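Local coordinates for alanine racemase (Enterococcus faecalis, PDB 3E6E), which belongs to the alanine racemase family, whose members combine an N-terminal TIM-barrel domain with a C-terminal domain rich in beta strands, at residues 126-131 against 162-167; 114-119 against 156-161; 74-79 against 98-103. The protein carries 1 engineered substitution. All blocks are in the same frame, centred on the assembly; numbering follows the deposited sequence.

Contact 1 of 3, residues 126-131 against 162-167; sequences PLRVHL and LWEGIF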
loop_
_atom_site.group_PDB
_atom_site.type_symbol
_atom_site.label_atom_id
_atom_site.label_comp_id
_atom_site.label_asym_id
_atom_site.label_seq_id
_atom_site.Cartn_x
_atom_site.Cartn_y
_atom_site.Cartn_z
ATOM N N PRO A 126 -32.357 -17.690 -7.348
ATOM C CA PRO A 126 -32.731 -16.736 -6.294
ATOM C C PRO A 126 -31.547 -15.915 -5.830
ATOM O O PRO A 126 -30.410 -16.377 -5.881
ATOM C CB PRO A 126 -33.241 -17.631 -5.169
ATOM C CG PRO A 126 -33.701 -18.858 -5.878
ATOM C CD PRO A 126 -32.623 -19.066 -6.905
ATOM N N LEU A 127 -31.821 -14.700 -5.370
ATOM C CA LEU A 127 -30.774 -13.824 -4.883
ATOM C C LEU A 127 -30.486 -14.191 -3.435
ATOM O O LEU A 127 -31.271 -13.866 -2.540
ATOM C CB LEU A 127 -31.207 -12.357 -4.962
ATOM C CG LEU A 127 -30.181 -11.330 -4.450
ATOM C CD1 LEU A 127 -29.003 -11.272 -5.405
ATOM C CD2 LEU A 127 -30.818 -9.956 -4.326
ATOM N N ARG A 128 -29.365 -14.879 -3.214
ATOM C CA ARG A 128 -28.949 -15.300 -1.875
ATOM C C ARG A 128 -28.552 -14.048 -1.086
ATOM O O ARG A 128 -27.456 -13.524 -1.277
ATOM C CB ARG A 128 -27.751 -16.256 -1.981
ATOM C CG ARG A 128 -27.785 -17.153 -3.222
ATOM C CD ARG A 128 -26.563 -18.071 -3.316
ATOM N NE ARG A 128 -26.762 -19.395 -2.723
ATOM C CZ ARG A 128 -27.411 -20.394 -3.320
ATOM N NH1 ARG A 128 -27.926 -20.222 -4.529
ATOM N NH2 ARG A 128 -27.542 -21.568 -2.711
ATOM N N VAL A 129 -29.439 -13.571 -0.212
ATOM C CA VAL A 129 -29.170 -12.364 0.574
ATOM C C VAL A 129 -28.958 -12.606 2.059
ATOM O O VAL A 129 -29.492 -13.539 2.628
ATOM C CB VAL A 129 -30.318 -11.311 0.460
ATOM C CG1 VAL A 129 -30.809 -11.210 -0.976
ATOM C CG2 VAL A 129 -31.442 -11.659 1.406
ATOM N N HIS A 130 -28.166 -11.737 2.674
ATOM C CA HIS A 130 -27.887 -11.789 4.103
ATOM C C HIS A 130 -28.283 -10.407 4.616
ATOM O O HIS A 130 -27.824 -9.384 4.086
ATOM C CB HIS A 130 -26.398 -12.048 4.364
ATOM C CG HIS A 130 -25.981 -13.473 4.163
ATOM N ND1 HIS A 130 -25.587 -14.285 5.205
ATOM C CD2 HIS A 130 -25.880 -14.227 3.042
ATOM C CE1 HIS A 130 -25.259 -15.476 4.733
ATOM N NE2 HIS A 130 -25.428 -15.467 3.423
ATOM N N LEU A 131 -29.148 -10.369 5.625
ATOM C CA LEU A 131 -29.612 -9.102 6.178
ATOM C C LEU A 131 -28.759 -8.644 7.344
ATOM O O LEU A 131 -28.831 -9.210 8.427
ATOM C CB LEU A 131 -31.078 -9.230 6.609
ATOM C CG LEU A 131 -32.173 -9.003 5.557
ATOM C CD1 LEU A 131 -31.793 -9.648 4.252
ATOM C CD2 LEU A 131 -33.496 -9.572 6.073
ATOM N N LEU A 162 -33.856 -15.239 -1.514
ATOM C CA LEU A 162 -33.729 -16.494 -0.785
ATOM C C LEU A 162 -33.546 -16.250 0.709
ATOM O O LEU A 162 -34.112 -16.962 1.538
ATOM C CB LEU A 162 -32.558 -17.315 -1.330
ATOM C CG LEU A 162 -32.142 -18.535 -0.506
ATOM C CD1 LEU A 162 -33.343 -19.422 -0.215
ATOM C CD2 LEU A 162 -31.052 -19.319 -1.219
ATOM N N TRP A 163 -32.754 -15.237 1.045
ATOM C CA TRP A 163 -32.397 -14.971 2.433
ATOM C C TRP A 163 -31.578 -16.025 3.172
ATOM O O TRP A 163 -32.106 -16.763 4.005
ATOM C CB TRP A 163 -33.650 -14.705 3.269
ATOM C CG TRP A 163 -33.355 -14.299 4.680
ATOM C CD1 TRP A 163 -32.342 -13.488 5.106
ATOM C CD2 TRP A 163 -34.081 -14.681 5.854
ATOM N NE1 TRP A 163 -32.394 -13.345 6.471
ATOM C CE2 TRP A 163 -33.453 -14.067 6.956
ATOM C CE3 TRP A 163 -35.204 -15.483 6.088
ATOM C CZ2 TRP A 163 -33.907 -14.229 8.263
ATOM C CZ3 TRP A 163 -35.652 -15.643 7.386
ATOM C CH2 TRP A 163 -35.005 -15.019 8.456
ATOM N N GLU A 164 -30.287 -16.089 2.863
ATOM C CA GLU A 164 -29.429 -17.133 3.358
ATOM C C GLU A 164 -29.133 -16.933 4.823
ATOM O O GLU A 164 -28.811 -17.892 5.522
ATOM C CB GLU A 164 -28.133 -17.142 2.567
ATOM C CG GLU A 164 -27.809 -18.470 1.961
ATOM C CD GLU A 164 -26.670 -18.364 0.995
ATOM O OE1 GLU A 164 -25.549 -18.026 1.439
ATOM O OE2 GLU A 164 -26.907 -18.607 -0.209
ATOM N N GLY A 165 -29.228 -15.695 5.302
ATOM C CA GLY A 165 -28.956 -15.480 6.712
ATOM C C GLY A 165 -29.025 -14.073 7.261
ATOM O O GLY A 165 -29.289 -13.117 6.541
ATOM N N ILE A 166 -28.823 -13.970 8.568
ATOM C CA ILE A 166 -28.795 -12.692 9.263
ATOM C C ILE A 166 -27.484 -12.703 10.030
ATOM O O ILE A 166 -26.948 -13.759 10.370
ATOM C CB ILE A 166 -29.931 -12.509 10.320
ATOM C CG1 ILE A 166 -30.826 -13.736 10.361
ATOM C CG2 ILE A 166 -30.719 -11.247 10.043
ATOM C CD1 ILE A 166 -30.326 -14.779 11.319
ATOM N N PHE A 167 -26.971 -11.518 10.306
ATOM C CA PHE A 167 -25.726 -11.395 11.039
ATOM C C PHE A 167 -25.480 -9.949 11.412
ATOM O O PHE A 167 -26.121 -9.025 10.886
ATOM C CB PHE A 167 -24.564 -11.870 10.173
ATOM C CG PHE A 167 -24.261 -10.956 9.035
ATOM C CD1 PHE A 167 -23.129 -10.147 9.053
ATOM C CD2 PHE A 167 -25.121 -10.882 7.953
ATOM C CE1 PHE A 167 -22.861 -9.269 7.996
ATOM C CE2 PHE A 167 -24.868 -10.015 6.899
ATOM C CZ PHE A 167 -23.735 -9.204 6.917
#

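Contact 2 of 3, residues 114-119 against 156-161; sequences AALQQL and QSHKEF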
loop_
_atom_site.group_PDB
_atom_site.type_symbol
_atom_site.label_atom_id
_atom_site.label_comp_id
_atom_site.label_asym_id
_atom_site.label_seq_id
_atom_site.Cartn_x
_atom_site.Cartn_y
_atom_site.Cartn_z
ATOM N N ALA A 114 -35.776 -2.502 -4.639
ATOM C CA ALA A 114 -35.200 -2.014 -5.884
ATOM C C ALA A 114 -34.591 -3.179 -6.661
ATOM O O ALA A 114 -34.771 -3.282 -7.872
ATOM C CB ALA A 114 -34.145 -0.962 -5.596
ATOM N N ALA A 115 -33.873 -4.056 -5.965
ATOM C CA ALA A 115 -33.251 -5.206 -6.613
ATOM C C ALA A 115 -34.341 -6.104 -7.198
ATOM O O ALA A 115 -34.165 -6.735 -8.239
ATOM C CB ALA A 115 -32.406 -5.982 -5.602
ATOM N N LEU A 116 -35.476 -6.142 -6.511
ATOM C CA LEU A 116 -36.617 -6.945 -6.927
ATOM C C LEU A 116 -37.014 -6.585 -8.357
ATOM O O LEU A 116 -37.342 -7.453 -9.160
ATOM C CB LEU A 116 -37.780 -6.710 -5.953
ATOM C CG LEU A 116 -39.118 -7.434 -6.130
ATOM C CD1 LEU A 116 -39.898 -6.802 -7.275
ATOM C CD2 LEU A 116 -38.876 -8.912 -6.381
ATOM N N GLN A 117 -36.980 -5.293 -8.665
ATOM C CA GLN A 117 -37.318 -4.813 -9.994
ATOM C C GLN A 117 -36.587 -5.638 -11.040
ATOM O O GLN A 117 -37.211 -6.296 -11.865
ATOM C CB GLN A 117 -36.898 -3.351 -10.150
ATOM C CG GLN A 117 -37.624 -2.378 -9.255
ATOM C CD GLN A 117 -38.817 -1.753 -9.937
ATOM O OE1 GLN A 117 -39.710 -2.454 -10.406
ATOM N NE2 GLN A 117 -38.840 -0.424 -9.996
ATOM N N GLN A 118 -35.259 -5.606 -10.993
ATOM C CA GLN A 118 -34.444 -6.324 -11.966
ATOM C C GLN A 118 -34.353 -7.832 -11.801
ATOM O O GLN A 118 -33.568 -8.483 -12.490
ATOM C CB GLN A 118 -33.031 -5.724 -12.021
ATOM C CG GLN A 118 -32.362 -5.494 -10.673
ATOM C CD GLN A 118 -31.055 -4.711 -10.790
ATOM O OE1 GLN A 118 -30.074 -5.190 -11.370
ATOM N NE2 GLN A 118 -31.041 -3.499 -10.237
ATOM N N LEU A 119 -35.158 -8.388 -10.900
ATOM C CA LEU A 119 -35.165 -9.827 -10.679
ATOM C C LEU A 119 -36.364 -10.469 -11.366
ATOM O O LEU A 119 -37.495 -9.985 -11.249
ATOM C CB LEU A 119 -35.201 -10.136 -9.187
ATOM C CG LEU A 119 -33.959 -9.738 -8.395
ATOM C CD1 LEU A 119 -34.179 -10.068 -6.932
ATOM C CD2 LEU A 119 -32.738 -10.470 -8.938
ATOM N N GLN A 156 -38.773 -13.019 2.391
ATOM C CA GLN A 156 -39.412 -14.334 2.374
ATOM C C GLN A 156 -40.596 -14.307 1.422
ATOM O O GLN A 156 -41.093 -15.347 0.989
ATOM C CB GLN A 156 -39.939 -14.707 3.755
ATOM C CG GLN A 156 -38.897 -14.913 4.812
ATOM C CD GLN A 156 -39.528 -15.323 6.122
ATOM O OE1 GLN A 156 -40.371 -14.602 6.663
ATOM N NE2 GLN A 156 -39.134 -16.487 6.639
ATOM N N SER A 157 -41.043 -13.101 1.105
ATOM C CA SER A 157 -42.182 -12.924 0.231
ATOM C C SER A 157 -41.944 -13.164 -1.245
ATOM O O SER A 157 -42.588 -14.020 -1.831
ATOM C CB SER A 157 -42.780 -11.516 0.399
ATOM O OG SER A 157 -43.358 -11.334 1.679
ATOM N N HIS A 158 -41.023 -12.408 -1.835
ATOM C CA HIS A 158 -41.067 -12.123 -3.264
ATOM C C HIS A 158 -40.458 -13.263 -4.073
ATOM O O HIS A 158 -40.870 -13.524 -5.204
ATOM C CB HIS A 158 -40.341 -10.812 -3.572
ATOM C CG HIS A 158 -41.170 -9.590 -3.324
ATOM N ND1 HIS A 158 -42.191 -9.200 -4.165
ATOM C CD2 HIS A 158 -41.129 -8.672 -2.330
ATOM C CE1 HIS A 158 -42.743 -8.093 -3.699
ATOM N NE2 HIS A 158 -42.117 -7.752 -2.588
ATOM N N LYS A 159 -39.475 -13.938 -3.488
ATOM C CA LYS A 159 -39.173 -15.319 -3.847
ATOM C C LYS A 159 -38.326 -15.408 -5.112
ATOM O O LYS A 159 -37.993 -16.500 -5.571
ATOM C CB LYS A 159 -40.457 -16.070 -4.209
ATOM C CG LYS A 159 -40.410 -16.761 -5.562
ATOM C CD LYS A 159 -40.984 -15.874 -6.655
ATOM C CE LYS A 159 -42.499 -15.789 -6.559
ATOM N NZ LYS A 159 -42.943 -15.277 -5.233
ATOM N N GLU A 160 -37.981 -14.252 -5.670
ATOM C CA GLU A 160 -36.741 -13.999 -6.393
ATOM C C GLU A 160 -35.553 -13.924 -5.439
ATOM O O GLU A 160 -34.400 -14.028 -5.859
ATOM C CB GLU A 160 -36.847 -12.705 -7.203
ATOM C CG GLU A 160 -37.784 -12.796 -8.397
ATOM C CD GLU A 160 -39.033 -11.955 -8.222
ATOM O OE1 GLU A 160 -39.470 -11.325 -9.208
ATOM O OE2 GLU A 160 -39.580 -11.925 -7.098
ATOM N N PHE A 161 -35.842 -13.743 -4.155
ATOM C CA PHE A 161 -34.804 -13.704 -3.137
ATOM C C PHE A 161 -34.719 -15.095 -2.514
ATOM O O PHE A 161 -35.420 -16.015 -2.930
ATOM C CB PHE A 161 -35.175 -12.698 -2.039
ATOM C CG PHE A 161 -35.345 -11.285 -2.527
ATOM C CD1 PHE A 161 -34.250 -10.549 -2.975
ATOM C CD2 PHE A 161 -36.595 -10.683 -2.522
ATOM C CE1 PHE A 161 -34.401 -9.240 -3.408
ATOM C CE2 PHE A 161 -36.754 -9.371 -2.956
ATOM C CZ PHE A 161 -35.656 -8.648 -3.400
#

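Contact 3 of 3, residues 74-79 against 98-103; sequences LREAGV and IQYDLS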
loop_
_atom_site.group_PDB
_atom_site.type_symbol
_atom_site.label_atom_id
_atom_site.label_comp_id
_atom_site.label_asym_id
_atom_site.label_seq_id
_atom_site.Cartn_x
_atom_site.Cartn_y
_atom_site.Cartn_z
ATOM N N LEU A 74 -12.746 -15.153 -6.906
ATOM C CA LEU A 74 -12.944 -16.467 -6.294
ATOM C C LEU A 74 -13.666 -17.446 -7.216
ATOM O O LEU A 74 -13.345 -18.641 -7.253
ATOM C CB LEU A 74 -13.718 -16.343 -4.985
ATOM C CG LEU A 74 -12.950 -15.657 -3.860
ATOM C CD1 LEU A 74 -13.776 -15.662 -2.580
ATOM C CD2 LEU A 74 -11.629 -16.386 -3.646
ATOM N N ARG A 75 -14.643 -16.945 -7.959
ATOM C CA ARG A 75 -15.373 -17.809 -8.859
ATOM C C ARG A 75 -14.476 -18.253 -10.001
ATOM O O ARG A 75 -14.347 -19.452 -10.263
ATOM C CB ARG A 75 -16.621 -17.107 -9.405
ATOM C CG ARG A 75 -17.799 -17.048 -8.427
ATOM C CD ARG A 75 -17.924 -18.317 -7.588
ATOM N NE ARG A 75 -19.278 -18.479 -7.058
ATOM C CZ ARG A 75 -19.598 -19.226 -6.003
ATOM N NH1 ARG A 75 -18.657 -19.889 -5.333
ATOM N NH2 ARG A 75 -20.867 -19.324 -5.630
ATOM N N GLU A 76 -13.853 -17.285 -10.671
ATOM C CA GLU A 76 -12.962 -17.584 -11.783
ATOM C C GLU A 76 -11.842 -18.531 -11.369
ATOM O O GLU A 76 -11.283 -19.244 -12.198
ATOM C CB GLU A 76 -12.369 -16.292 -12.346
ATOM C CG GLU A 76 -13.294 -15.557 -13.305
ATOM C CD GLU A 76 -12.803 -14.164 -13.654
ATOM O OE1 GLU A 76 -13.539 -13.433 -14.355
ATOM O OE2 GLU A 76 -11.684 -13.791 -13.228
ATOM N N ALA A 77 -11.536 -18.553 -10.079
ATOM C CA ALA A 77 -10.474 -19.401 -9.564
ATOM C C ALA A 77 -10.898 -20.841 -9.373
ATOM O O ALA A 77 -10.053 -21.713 -9.180
ATOM C CB ALA A 77 -9.952 -18.837 -8.244
ATOM N N GLY A 78 -12.205 -21.093 -9.405
ATOM C CA GLY A 78 -12.690 -22.450 -9.232
ATOM C C GLY A 78 -13.305 -22.729 -7.874
ATOM O O GLY A 78 -13.545 -23.876 -7.527
ATOM N N VAL A 79 -13.544 -21.689 -7.084
ATOM C CA VAL A 79 -14.176 -21.887 -5.786
ATOM C C VAL A 79 -15.666 -22.042 -6.063
ATOM O O VAL A 79 -16.276 -21.179 -6.694
ATOM C CB VAL A 79 -13.963 -20.685 -4.849
ATOM C CG1 VAL A 79 -14.757 -20.886 -3.560
ATOM C CG2 VAL A 79 -12.486 -20.532 -4.538
ATOM N N ILE A 98 -26.260 -12.795 -9.662
ATOM C CA ILE A 98 -26.965 -13.979 -10.141
ATOM C C ILE A 98 -25.998 -14.815 -10.986
ATOM O O ILE A 98 -25.948 -16.049 -10.872
ATOM C CB ILE A 98 -28.204 -13.568 -11.014
ATOM C CG1 ILE A 98 -29.214 -12.774 -10.166
ATOM C CG2 ILE A 98 -28.862 -14.792 -11.639
ATOM C CD1 ILE A 98 -29.775 -13.516 -8.963
ATOM N N GLN A 99 -25.221 -14.134 -11.822
ATOM C CA GLN A 99 -24.270 -14.810 -12.693
ATOM C C GLN A 99 -23.291 -15.692 -11.914
ATOM O O GLN A 99 -23.103 -16.865 -12.248
ATOM C CB GLN A 99 -23.505 -13.782 -13.524
ATOM C CG GLN A 99 -22.936 -14.346 -14.821
ATOM C CD GLN A 99 -22.048 -13.350 -15.572
ATOM O OE1 GLN A 99 -22.448 -12.216 -15.850
ATOM N NE2 GLN A 99 -20.834 -13.784 -15.909
ATOM N N TYR A 100 -22.684 -15.142 -10.866
ATOM C CA TYR A 100 -21.717 -15.894 -10.063
ATOM C C TYR A 100 -22.301 -16.485 -8.783
ATOM O O TYR A 100 -21.557 -16.864 -7.882
ATOM C CB TYR A 100 -20.528 -14.995 -9.695
ATOM C CG TYR A 100 -19.753 -14.465 -10.884
ATOM C CD1 TYR A 100 -20.200 -13.361 -11.602
ATOM C CD2 TYR A 100 -18.591 -15.107 -11.321
ATOM C CE1 TYR A 100 -19.513 -12.910 -12.727
ATOM C CE2 TYR A 100 -17.898 -14.668 -12.447
ATOM C CZ TYR A 100 -18.364 -13.572 -13.150
ATOM O OH TYR A 100 -17.702 -13.175 -14.301
ATOM N N ASP A 101 -23.627 -16.577 -8.719
ATOM C CA ASP A 101 -24.345 -17.095 -7.549
ATOM C C ASP A 101 -23.662 -16.666 -6.272
ATOM O O ASP A 101 -23.226 -17.488 -5.468
ATOM C CB ASP A 101 -24.448 -18.623 -7.569
ATOM C CG ASP A 101 -25.432 -19.154 -6.521
ATOM O OD1 ASP A 101 -26.645 -18.872 -6.633
ATOM O OD2 ASP A 101 -24.993 -19.848 -5.579
ATOM N N LEU A 102 -23.574 -15.362 -6.081
ATOM C CA LEU A 102 -22.933 -14.832 -4.898
ATOM C C LEU A 102 -23.963 -14.365 -3.888
ATOM O O LEU A 102 -25.066 -13.951 -4.243
ATOM C CB LEU A 102 -22.050 -13.659 -5.289
ATOM C CG LEU A 102 -21.114 -13.981 -6.445
ATOM C CD1 LEU A 102 -20.626 -12.697 -7.066
ATOM C CD2 LEU A 102 -19.967 -14.832 -5.944
ATOM N N SER A 103 -23.602 -14.447 -2.619
ATOM C CA SER A 103 -24.484 -13.973 -1.576
ATOM C C SER A 103 -24.122 -12.507 -1.340
ATOM O O SER A 103 -22.949 -12.139 -1.371
ATOM C CB SER A 103 -24.278 -14.790 -0.311
ATOM O OG SER A 103 -24.629 -16.143 -0.543
#

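Contact 1 of 3, residues 126-131 against 162-167
Glu164 reaches across from 162-167 to Arg128 and His130, and its side chain shows how one carboxylate can join two residues of 126-131. Its CB lies 3.3 Å from NE2 of His130, and the chain, extended beyond CG, continues past the imidazole until CD comes 3.8 Å from CB of Arg128. At the tip the oxygens part company. OE1 accepts a hydrogen bond from His130 NE2 (3.2 Å, 162° at the hydrogen); the oxygen lies near the plane of the imidazole, while the donor stands above the carboxylate plane, the two groups being turned 84° apart. OE2 meets the edge of the Arg128 guanidinium, 2.6 Å from NE, in a salt bridge whose hydrogen bond is weak in angle. OE1 is gripped a second time by the hydroxyl of Ser103, and ND1 of His130 is held by His203, so the imidazole is bound at both nitrogens. In the parallel backbone pairing Leu131 N donates to Gly165 O at 2.9 Å. On the other face of the sheet from His130, Leu131 CD1 rests 4.0 Å from Trp163 CD1. The segments start and finish a beta-alpha-beta crossover of the barrel: strand 129-132 runs between 103-106 and 165-167, strand 201-203 follows beyond, and helix 145-158 packs over Leu131 and Trp163.

Contact 2 of 3, residues 114-119 against 156-161
Leu116 and Leu119 of 114-119 meet Phe161 in an apolar cluster. Leu116 CB lies 3.8 Å from CZ at the far end of the phenyl ring, and Leu119 CD1 comes within 3.6 Å of CE1, the leucine crossing the aromatic side chain at about a right angle. The methyl of Ala115 adds a looser touch at the ring edge. The aliphatic part of Glu160 joins this packing, sliding past Leu119 in the opposite direction, CB to CB at 3.6 Å. A CH-pi contact makes a second kind of interaction: Leu116, its CG anti to the backbone nitrogen (chi1 -179°), carries that atom over one face of His158, 4.2 Å from the imidazole centroid and 17° off the normal.

Polar groups meet in a less comfortable way. The bent chain of Glu160 takes its carboxylate among acceptors: Glu160 OE1 stands 3.1 Å from Leu119 O, while Glu160 OE2 is 2.8 Å from His158 O; neither pair is a hydrogen bond. Such a setting would be expected to disfavour a full negative charge and may raise the pKa of this buried acid. His158 O does receive Lys159 NZ, at 2.7 Å and from well above the carbonyl plane. Lys159 itself has positive phi and is where the chain leaves helix 145-158.

This is packing between the C-terminal ends of helices 109-117 and 145-158 and the loops that follow them. Phe161 also leans back on Phe154 and Val155 of the latter helix and on Leu127, just ahead of strand 129-132, and Leu119 reaches Val94 of helix 94-99.

Contact 3 of 3, residues 74-79 against 98-103
Arg75 and Tyr100 run past each other in opposite directions, with the guanidinium and the phenol ring nearly coplanar, their planes 27° apart. It is the ring edge that receives the aliphatic part of the arginine: Arg75 CB lies 3.4 Å from Tyr100 CD2, and CG sits 3.6 Å from Tyr100 CB. From there the chain bends at chi2 (-37°), a turn that carries the guanidinium away from the ring toward the backbone carbonyls beyond it. Arg75 NE donates to Tyr100 O at 2.9 Å along a fairly straight line (163°), with the oxygen close to the guanidinium plane. NH2 reaches Asp101 O at 3.0 Å, approaching from above that carbonyl plane, and adds a weak bond to Tyr100 O.

The carbonyls lie where helix 94-99 ends in a Schellman motif, with Asp101 as its positive-phi C-prime residue. An arginine brought here would be expected to interact favourably with the negative end of the helix dipole. Its own helix, 68-76, also finishes in a Schellman motif, at Gly78, and the chain turns back far enough for Arg75 NH1 to donate to Val79 O (3.0 Å) and further along to Asp81 O. All three guanidinium nitrogens therefore hold main-chain oxygens, tying the ends of two successive barrel helices together.

Leu102 runs past the arginine in the opposite direction, its CD2 3.9 Å from Arg75 NE, and rests on Leu68 and Ala71 of helix 68-76. The carboxylate of Asp101 remains 4.2 Å from Arg75 NH2 at OD2, while its OD1 pairs with Arg128.

Overall arrangement
The three contacts illustrate how a TIM barrel is built from neighbouring strand and helix units, and all lie on one side of the chain's centre. Contacts 1 and 2 have centres about 12 Å apart and are stitched together by a probable hydrogen bond from Leu127 N to Glu160 O (2.7 Å). Contact 3 lies about 16 Å from contact 1, centre to centre, joined to it by the salt bridge from Arg128 NH1 to Asp101 OD1 (2.8 Å) and by the tie between Ser103 and Glu164. Contacts 2 and 3, about 20 Å apart by centres, meet more lightly, through Leu119 and Ile98. Contact 1 leads toward the pocket: the Phe167 side chain lies about 5 Å from bound DCS.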